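Long-range contacts in regulatory protein YycH-like domain-containing protein (Eubacterium rectale, PDB 5COZ), which is of unknown function but, as a probable lipoprotein with a domain resembling the regulatory protein YycH, may act at the cell surface: residues A[55-60]-A[273-278]; A[319-324]-A[347-352]. All coordinates share one frame; numbering follows the deposited sequence.

How the contacts relate
From the N terminus, residues 55-60 lead into strand 58-66; the chain then builds the whole second, antiparallel sheet before returning along strand 262-272. Contact 1 closes that 212-residue excursion just ahead of helix 276-288. Contact 2 opens later, on strand 314-330, and closes a hairpin with strand 338-348, only 22 residues lying between its segments, so the two loops follow in series and neither nest nor cross. Their centres are nonetheless about 9 Å apart, because strands 58-66 and 314-330 are neighbours in the mixed sheet. Two probable hydrogen bonds, Val59 O to Tyr350 OH and Leu274 O to Trp321 NE1, couple contacts 1 and 2 directly.

Contact 1 (A[55-60]-A[273-278]); sequences TSYYVK and ILHPSS
The backbone N of Ile273 donates to the carbonyl O of Tyr57 at 2.8 Å with an N-H...O angle of 166°, next to the pairing of Val59 with Gly271 between antiparallel strands 58-66 and 262-272. Beyond this bond the chain turns off into helix 276-288, and side chains take over. With CG anti to the carbonyl carbon (chi1 -69°), Tyr57 sends its ring across to His275 in an offset stack, centroids 4.3 Å apart and planes inclined by 30°. The overlap is at the rims: His275 CD2 sits 3.3 Å from Tyr57 CZ, over one face of the phenol, while Tyr57 OH lies over a face of the imidazole. Ile273 comes to the edge of the phenol, its CG1 3.7 Å from Tyr57 CD1. The other branch of this isoleucine, CG2, meets Val59 CG2 at 3.9 Å, and Pro276 CD lies 4.0 Å from Tyr57 OH. A leucine in place of Tyr57 would probably deprive His275 of its stacking partner and leave the carbonyl of Glu25 without the phenolic hydroxyl. Each ring also has a polar partner: Tyr57 OH is hydrogen-bonded to Glu25 O and His275 ND1 to Asp24 OD1, whose carboxylate probably keeps ND1 protonated. The stack joins the residues leading into strand 58-66 and helix 276-288, while these two bonds tie both rings to Asp24 and Glu25.

Contact 2 (A[319-324]-A[347-352]); sequences PVWVVY and YDAYTG
Pro319 lies over one face of the Tyr350 ring, and the Tyr347 ring has the backbone O of Trp321 at its edge, in plane, with Gly352 O also at its edge. These rings flank the end of an antiparallel beta hairpin, strands 314-330 and 338-348, where the second strand leaves the sheet through an Asx turn. Pro319 CG reaches the phenol 27° off the ring normal, a CH-pi contact, and comes within 3.5 Å of Tyr350 CZ. With CG anti to the carbonyl carbon (chi1 -58°), the Tyr350 ring extends to the proline and turns a face to it, and its hydroxyl is hydrogen-bonded to Ser61 OG on the adjacent strand. Ala349 CB touches both Pro319 CB and the indole, 3.7 Å from Trp321 CD1. Trp321 and Tyr347 form the hydrogen-bonded pair: Trp321 N donates to Tyr347 O at 2.9 Å, and Tyr347 N returns to Trp321 O at 2.8 Å. The third bond is less regular. Ala349 N meets Pro319 O at 3.0 Å from 36° above the carbonyl plane, as the chain departs from strand geometry. A water also donates to Pro319 O and, weakly, to Asp348 OD1, bridging strand and turn. That carboxylate oxygen holds the turn itself, accepting from Tyr350 N at 2.8 Å, nearly head-on, and from Thr351 N at 3.1 Å, above the carboxylate plane.

Contact 1 (A[55-60]-A[273-278])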
ATOM      1  N   THR A  55     -19.044   4.731  -2.140  1.00 11.24           N
ATOM      2  CA  THR A  55     -20.174   5.651  -2.225  1.00 11.64           C
ATOM      3  C   THR A  55     -21.275   5.317  -1.234  1.00 13.32           C
ATOM      4  O   THR A  55     -22.195   6.119  -1.051  1.00 12.10           O
ATOM      5  CB  THR A  55     -20.754   5.683  -3.642  1.00 14.74           C
ATOM      6  OG1 THR A  55     -21.166   4.370  -3.998  1.00 17.49           O
ATOM      7  CG2 THR A  55     -19.765   6.216  -4.677  1.00 19.86           C
ATOM      8  N   SER A  56     -21.191   4.146  -0.586  1.00  8.67           N
ATOM      9  CA  SER A  56     -22.183   3.747   0.395  1.00  8.84           C
ATOM     10  C   SER A  56     -21.680   2.553   1.155  1.00 11.17           C
ATOM     11  O   SER A  56     -20.593   2.042   0.866  1.00 10.04           O
ATOM     12  CB  SER A  56     -23.523   3.429  -0.270  1.00 14.06           C
ATOM     13  OG  SER A  56     -23.496   2.142  -0.850  1.00 16.33           O
ATOM     14  N   TYR A  57     -22.491   2.087   2.114  1.00  8.75           N
ATOM     15  CA  TYR A  57     -22.147   0.882   2.869  1.00  7.70           C
ATOM     16  C   TYR A  57     -22.584  -0.395   2.135  1.00  9.78           C
ATOM     17  O   TYR A  57     -22.333  -1.495   2.634  1.00  9.55           O
ATOM     18  CB  TYR A  57     -22.777   0.919   4.256  1.00  8.57           C
ATOM     19  CG  TYR A  57     -22.200   1.952   5.199  1.00  8.40           C
ATOM     20  CD1 TYR A  57     -20.931   1.794   5.751  1.00  9.14           C
ATOM     21  CD2 TYR A  57     -22.948   3.056   5.594  1.00  8.94           C
ATOM     22  CE1 TYR A  57     -20.432   2.696   6.700  1.00  7.86           C
ATOM     23  CE2 TYR A  57     -22.464   3.965   6.532  1.00  9.19           C
ATOM     24  CZ  TYR A  57     -21.205   3.779   7.088  1.00  8.61           C
ATOM     25  OH  TYR A  57     -20.744   4.639   8.062  1.00 10.02           O
ATOM     26  N   TYR A  58     -23.251  -0.280   0.968  1.00  8.26           N
ATOM     27  CA  TYR A  58     -23.643  -1.469   0.213  1.00  7.88           C
ATOM     28  C   TYR A  58     -22.516  -1.820  -0.729  1.00 11.87           C
ATOM     29  O   TYR A  58     -22.189  -1.027  -1.635  1.00 13.54           O
ATOM     30  CB  TYR A  58     -24.929  -1.198  -0.563  1.00 10.81           C
ATOM     31  CG  TYR A  58     -26.133  -1.280   0.339  1.00 17.87           C
ATOM     32  CD1 TYR A  58     -26.506  -0.202   1.136  1.00 20.28           C
ATOM     33  CD2 TYR A  58     -26.870  -2.455   0.440  1.00 21.93           C
ATOM     34  CE1 TYR A  58     -27.618  -0.275   1.977  1.00 20.07           C
ATOM     35  CE2 TYR A  58     -27.981  -2.542   1.280  1.00 24.83           C
ATOM     36  CZ  TYR A  58     -28.347  -1.452   2.048  1.00 31.72           C
ATOM     37  OH  TYR A  58     -29.416  -1.559   2.903  1.00 37.43           O
ATOM     38  N   VAL A  59     -21.860  -2.959  -0.473  1.00  7.18           N
ATOM     39  CA  VAL A  59     -20.630  -3.327  -1.172  1.00  6.13           C
ATOM     40  C   VAL A  59     -20.755  -4.691  -1.790  1.00  9.20           C
ATOM     41  O   VAL A  59     -21.266  -5.639  -1.156  1.00 10.03           O
ATOM     42  CB  VAL A  59     -19.433  -3.287  -0.177  1.00  8.29           C
ATOM     43  CG1 VAL A  59     -18.112  -3.705  -0.831  1.00  8.38           C
ATOM     44  CG2 VAL A  59     -19.287  -1.901   0.437  1.00  7.72           C
ATOM     45  N   LYS A  60     -20.292  -4.799  -3.033  1.00  6.74           N
ATOM     46  CA  LYS A  60     -20.268  -6.052  -3.760  1.00  7.15           C
ATOM     47  C   LYS A  60     -19.112  -6.935  -3.353  1.00  9.43           C
ATOM     48  O   LYS A  60     -18.029  -6.443  -3.068  1.00  9.73           O
ATOM     49  CB  LYS A  60     -20.046  -5.799  -5.269  1.00  7.74           C
ATOM     50  CG  LYS A  60     -21.154  -5.031  -5.944  1.00  9.82           C
ATOM     51  CD  LYS A  60     -20.646  -4.663  -7.357  1.00 12.95           C
ATOM     52  CE  LYS A  60     -21.718  -4.073  -8.223  1.00 16.70           C
ATOM     53  NZ  LYS A  60     -22.682  -5.132  -8.662  1.00 22.15           N
ATOM     54  N   ILE A 273     -22.289  -3.402   4.685  1.00  8.74           N
ATOM     55  CA  ILE A 273     -21.201  -3.628   5.628  1.00  7.72           C
ATOM     56  C   ILE A 273     -21.504  -2.939   6.944  1.00  8.84           C
ATOM     57  O   ILE A 273     -22.366  -2.060   7.014  1.00  9.31           O
ATOM     58  CB  ILE A 273     -19.831  -3.174   5.063  1.00  9.36           C
ATOM     59  CG1 ILE A 273     -19.758  -1.622   4.900  1.00  9.07           C
ATOM     60  CG2 ILE A 273     -19.519  -3.940   3.759  1.00  9.80           C
ATOM     61  CD1 ILE A 273     -18.371  -1.121   4.589  1.00  9.19           C
ATOM     62  N   LEU A 274     -20.788  -3.336   7.978  1.00  7.64           N
ATOM     63  CA  LEU A 274     -20.884  -2.714   9.284  1.00  6.95           C
ATOM     64  C   LEU A 274     -20.298  -1.328   9.266  1.00  9.07           C
ATOM     65  O   LEU A 274     -19.310  -1.076   8.564  1.00  8.99           O
ATOM     66  CB  LEU A 274     -20.077  -3.561  10.288  1.00  6.74           C
ATOM     67  CG  LEU A 274     -20.693  -4.900  10.678  1.00 10.48           C
ATOM     68  CD1 LEU A 274     -19.700  -5.729  11.474  1.00 11.58           C
ATOM     69  CD2 LEU A 274     -21.995  -4.689  11.479  1.00 12.71           C
ATOM     70  N   HIS A 275     -20.832  -0.441  10.110  1.00  7.67           N
ATOM     71  CA  HIS A 275     -20.207   0.859  10.323  1.00  7.97           C
ATOM     72  C   HIS A 275     -18.907   0.613  11.071  1.00  8.65           C
ATOM     73  O   HIS A 275     -18.808  -0.353  11.841  1.00  8.22           O
ATOM     74  CB  HIS A 275     -21.115   1.782  11.146  1.00  8.65           C
ATOM     75  CG  HIS A 275     -22.407   2.145  10.473  1.00 10.43           C
ATOM     76  ND1 HIS A 275     -23.367   2.877  11.145  1.00 12.60           N
ATOM     77  CD2 HIS A 275     -22.853   1.887   9.222  1.00 11.42           C
ATOM     78  CE1 HIS A 275     -24.382   3.019  10.303  1.00 11.96           C
ATOM     79  NE2 HIS A 275     -24.114   2.481   9.120  1.00 12.07           N
ATOM     80  N   PRO A 276     -17.922   1.503  10.944  1.00  7.34           N
ATOM     81  CA  PRO A 276     -16.635   1.229  11.608  1.00  8.05           C
ATOM     82  C   PRO A 276     -16.714   1.348  13.132  1.00 10.00           C
ATOM     83  O   PRO A 276     -15.822   0.838  13.824  1.00 10.20           O
ATOM     84  CB  PRO A 276     -15.668   2.235  10.975  1.00  9.10           C
ATOM     85  CG  PRO A 276     -16.565   3.364  10.442  1.00 11.19           C
ATOM     86  CD  PRO A 276     -17.846   2.669  10.027  1.00  7.82           C
ATOM     87  N   SER A 277     -17.796   1.952  13.677  1.00  7.80           N
ATOM     88  CA  SER A 277     -17.984   1.972  15.131  1.00  7.78           C
ATOM     89  C   SER A 277     -18.000   0.545  15.690  1.00 10.90           C
ATOM     90  O   SER A 277     -17.418   0.291  16.748  1.00 11.35           O
ATOM     91  CB  SER A 277     -19.289   2.671  15.495  1.00  9.53           C
ATOM     92  OG  SER A 277     -20.355   2.159  14.709  1.00 12.22           O
ATOM     93  N   SER A 278     -18.699  -0.367  14.985  1.00  9.05           N
ATOM     94  CA  SER A 278     -18.854  -1.766  15.399  1.00  8.93           C
ATOM     95  C   SER A 278     -17.501  -2.459  15.407  1.00 12.06           C
ATOM     96  O   SER A 278     -17.188  -3.188  16.336  1.00 12.26           O
ATOM     97  CB  SER A 278     -19.813  -2.498  14.464  1.00 10.48           C
ATOM     98  OG  SER A 278     -21.082  -1.861  14.452  1.00 14.80           O
TER

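Contact 2 (A[319-324]-A[347-352])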
ATOM      1  N   PRO A 319     -15.125  -7.439   0.884  1.00  5.43           N
ATOM      2  CA  PRO A 319     -14.697  -6.287   1.685  1.00  5.23           C
ATOM      3  C   PRO A 319     -14.326  -6.688   3.097  1.00  8.19           C
ATOM      4  O   PRO A 319     -14.970  -7.564   3.718  1.00  7.21           O
ATOM      5  CB  PRO A 319     -15.942  -5.384   1.703  1.00  6.70           C
ATOM      6  CG  PRO A 319     -17.111  -6.367   1.599  1.00  9.16           C
ATOM      7  CD  PRO A 319     -16.589  -7.431   0.651  1.00  7.11           C
ATOM      8  N   VAL A 320     -13.314  -6.005   3.610  1.00  6.18           N
ATOM      9  CA  VAL A 320     -12.839  -6.182   4.974  1.00  4.52           C
ATOM     10  C   VAL A 320     -12.630  -4.812   5.606  1.00  6.69           C
ATOM     11  O   VAL A 320     -12.344  -3.828   4.909  1.00  6.33           O
ATOM     12  CB  VAL A 320     -11.509  -7.020   5.044  1.00  6.77           C
ATOM     13  CG1 VAL A 320     -11.757  -8.450   4.588  1.00  6.76           C
ATOM     14  CG2 VAL A 320     -10.355  -6.382   4.252  1.00  7.23           C
ATOM     15  N   TRP A 321     -12.736  -4.762   6.939  1.00  5.88           N
ATOM     16  CA  TRP A 321     -12.270  -3.633   7.730  1.00  5.57           C
ATOM     17  C   TRP A 321     -10.933  -4.024   8.336  1.00  7.01           C
ATOM     18  O   TRP A 321     -10.856  -5.069   9.000  1.00  7.17           O
ATOM     19  CB  TRP A 321     -13.266  -3.283   8.840  1.00  5.84           C
ATOM     20  CG  TRP A 321     -14.479  -2.541   8.387  1.00  6.05           C
ATOM     21  CD1 TRP A 321     -15.761  -3.009   8.358  1.00  8.48           C
ATOM     22  CD2 TRP A 321     -14.546  -1.155   8.027  1.00  5.87           C
ATOM     23  NE1 TRP A 321     -16.627  -2.004   7.968  1.00  8.66           N
ATOM     24  CE2 TRP A 321     -15.909  -0.849   7.786  1.00  8.45           C
ATOM     25  CE3 TRP A 321     -13.584  -0.141   7.874  1.00  6.23           C
ATOM     26  CZ2 TRP A 321     -16.340   0.432   7.412  1.00  8.12           C
ATOM     27  CZ3 TRP A 321     -14.012   1.140   7.516  1.00  8.03           C
ATOM     28  CH2 TRP A 321     -15.372   1.412   7.282  1.00  8.67           C
ATOM     29  N   VAL A 322      -9.881  -3.240   8.059  1.00  6.11           N
ATOM     30  CA  VAL A 322      -8.548  -3.515   8.584  1.00  5.31           C
ATOM     31  C   VAL A 322      -8.257  -2.492   9.657  1.00  7.39           C
ATOM     32  O   VAL A 322      -8.477  -1.296   9.438  1.00  7.33           O
ATOM     33  CB  VAL A 322      -7.455  -3.464   7.483  1.00  6.86           C
ATOM     34  CG1 VAL A 322      -6.120  -3.936   8.070  1.00  6.76           C
ATOM     35  CG2 VAL A 322      -7.846  -4.349   6.296  1.00  7.12           C
ATOM     36  N   VAL A 323      -7.748  -2.940  10.812  1.00  5.49           N
ATOM     37  CA  VAL A 323      -7.299  -2.046  11.868  1.00  5.63           C
ATOM     38  C   VAL A 323      -5.795  -2.197  11.979  1.00  7.27           C
ATOM     39  O   VAL A 323      -5.292  -3.271  12.282  1.00  7.62           O
ATOM     40  CB  VAL A 323      -7.985  -2.314  13.235  1.00  7.59           C
ATOM     41  CG1 VAL A 323      -7.481  -1.334  14.307  1.00  9.27           C
ATOM     42  CG2 VAL A 323      -9.499  -2.214  13.092  1.00  7.83           C
ATOM     43  N   TYR A 324      -5.075  -1.092  11.736  1.00  6.07           N
ATOM     44  CA  TYR A 324      -3.625  -1.063  11.851  1.00  5.37           C
ATOM     45  C   TYR A 324      -3.302  -0.440  13.183  1.00  7.51           C
ATOM     46  O   TYR A 324      -3.907   0.588  13.539  1.00  7.49           O
ATOM     47  CB  TYR A 324      -3.009  -0.235  10.708  1.00  5.76           C
ATOM     48  CG  TYR A 324      -3.351  -0.769   9.332  1.00  5.40           C
ATOM     49  CD1 TYR A 324      -4.466  -0.296   8.637  1.00  5.46           C
ATOM     50  CD2 TYR A 324      -2.497  -1.650   8.672  1.00  6.33           C
ATOM     51  CE1 TYR A 324      -4.747  -0.723   7.335  1.00  6.83           C
ATOM     52  CE2 TYR A 324      -2.775  -2.091   7.376  1.00  6.09           C
ATOM     53  CZ  TYR A 324      -3.875  -1.595   6.700  1.00  6.90           C
ATOM     54  OH  TYR A 324      -4.169  -2.041   5.433  1.00  7.97           O
ATOM     55  N   TYR A 347     -11.207  -7.790   9.762  1.00  6.17           N
ATOM     56  CA  TYR A 347     -12.582  -8.212   9.987  1.00  6.13           C
ATOM     57  C   TYR A 347     -13.318  -8.371   8.686  1.00  6.75           C
ATOM     58  O   TYR A 347     -13.201  -7.510   7.821  1.00  7.61           O
ATOM     59  CB  TYR A 347     -13.315  -7.143  10.826  1.00  7.47           C
ATOM     60  CG  TYR A 347     -12.802  -7.047  12.237  1.00  6.86           C
ATOM     61  CD1 TYR A 347     -11.655  -6.310  12.537  1.00  7.62           C
ATOM     62  CD2 TYR A 347     -13.498  -7.634  13.290  1.00  8.72           C
ATOM     63  CE1 TYR A 347     -11.161  -6.256  13.841  1.00  6.94           C
ATOM     64  CE2 TYR A 347     -13.025  -7.571  14.592  1.00  9.76           C
ATOM     65  CZ  TYR A 347     -11.857  -6.887  14.863  1.00 11.16           C
ATOM     66  OH  TYR A 347     -11.451  -6.853  16.167  1.00 11.00           O
ATOM     67  N   ASP A 348     -14.132  -9.411   8.578  1.00  5.37           N
ATOM     68  CA  ASP A 348     -15.080  -9.514   7.467  1.00  4.58           C
ATOM     69  C   ASP A 348     -15.988  -8.264   7.566  1.00  6.47           C
ATOM     70  O   ASP A 348     -16.565  -8.004   8.638  1.00  7.42           O
ATOM     71  CB  ASP A 348     -15.859 -10.830   7.614  1.00  5.71           C
ATOM     72  CG  ASP A 348     -16.954 -11.085   6.595  1.00 10.63           C
ATOM     73  OD1 ASP A 348     -17.648 -10.108   6.204  1.00  9.42           O
ATOM     74  OD2 ASP A 348     -17.175 -12.272   6.252  1.00 13.41           O
ATOM     75  N   ALA A 349     -16.098  -7.462   6.474  1.00  6.01           N
ATOM     76  CA  ALA A 349     -16.844  -6.203   6.639  1.00  7.03           C
ATOM     77  C   ALA A 349     -18.344  -6.411   6.767  1.00  7.07           C
ATOM     78  O   ALA A 349     -19.011  -5.530   7.308  1.00  8.29           O
ATOM     79  CB  ALA A 349     -16.551  -5.247   5.491  1.00  7.77           C
ATOM     80  N   TYR A 350     -18.877  -7.541   6.284  1.00  6.70           N
ATOM     81  CA  TYR A 350     -20.310  -7.807   6.404  1.00  6.67           C
ATOM     82  C   TYR A 350     -20.653  -8.335   7.769  1.00 10.37           C
ATOM     83  O   TYR A 350     -21.645  -7.901   8.342  1.00 12.02           O
ATOM     84  CB  TYR A 350     -20.799  -8.850   5.390  1.00  7.80           C
ATOM     85  CG  TYR A 350     -20.557  -8.524   3.936  1.00  8.29           C
ATOM     86  CD1 TYR A 350     -21.143  -7.405   3.338  1.00  9.05           C
ATOM     87  CD2 TYR A 350     -19.790  -9.366   3.140  1.00  9.11           C
ATOM     88  CE1 TYR A 350     -20.954  -7.134   1.978  1.00  9.38           C
ATOM     89  CE2 TYR A 350     -19.576  -9.096   1.794  1.00  9.74           C
ATOM     90  CZ  TYR A 350     -20.215  -8.016   1.205  1.00  9.22           C
ATOM     91  OH  TYR A 350     -19.968  -7.788  -0.131  1.00  8.77           O
ATOM     92  N   THR A 351     -19.887  -9.327   8.256  1.00  8.03           N
ATOM     93  CA  THR A 351     -20.287 -10.020   9.475  1.00  8.18           C
ATOM     94  C   THR A 351     -19.586  -9.564  10.728  1.00 10.14           C
ATOM     95  O   THR A 351     -20.079  -9.862  11.815  1.00 10.66           O
ATOM     96  CB  THR A 351     -20.055 -11.532   9.321  1.00  9.20           C
ATOM     97  OG1 THR A 351     -18.638 -11.790   9.278  1.00  9.37           O
ATOM     98  CG2 THR A 351     -20.754 -12.134   8.098  1.00  9.30           C
ATOM     99  N   GLY A 352     -18.440  -8.909  10.593  1.00  7.12           N
ATOM    100  CA  GLY A 352     -17.620  -8.541  11.743  1.00  8.19           C
ATOM    101  C   GLY A 352     -16.794  -9.704  12.265  1.00  9.29           C
ATOM    102  O   GLY A 352     -16.158  -9.562  13.301  1.00  8.82           O
TER
HETATM  103  O   HOH W   1     -16.314  -9.987   3.618  1.00 13.88           O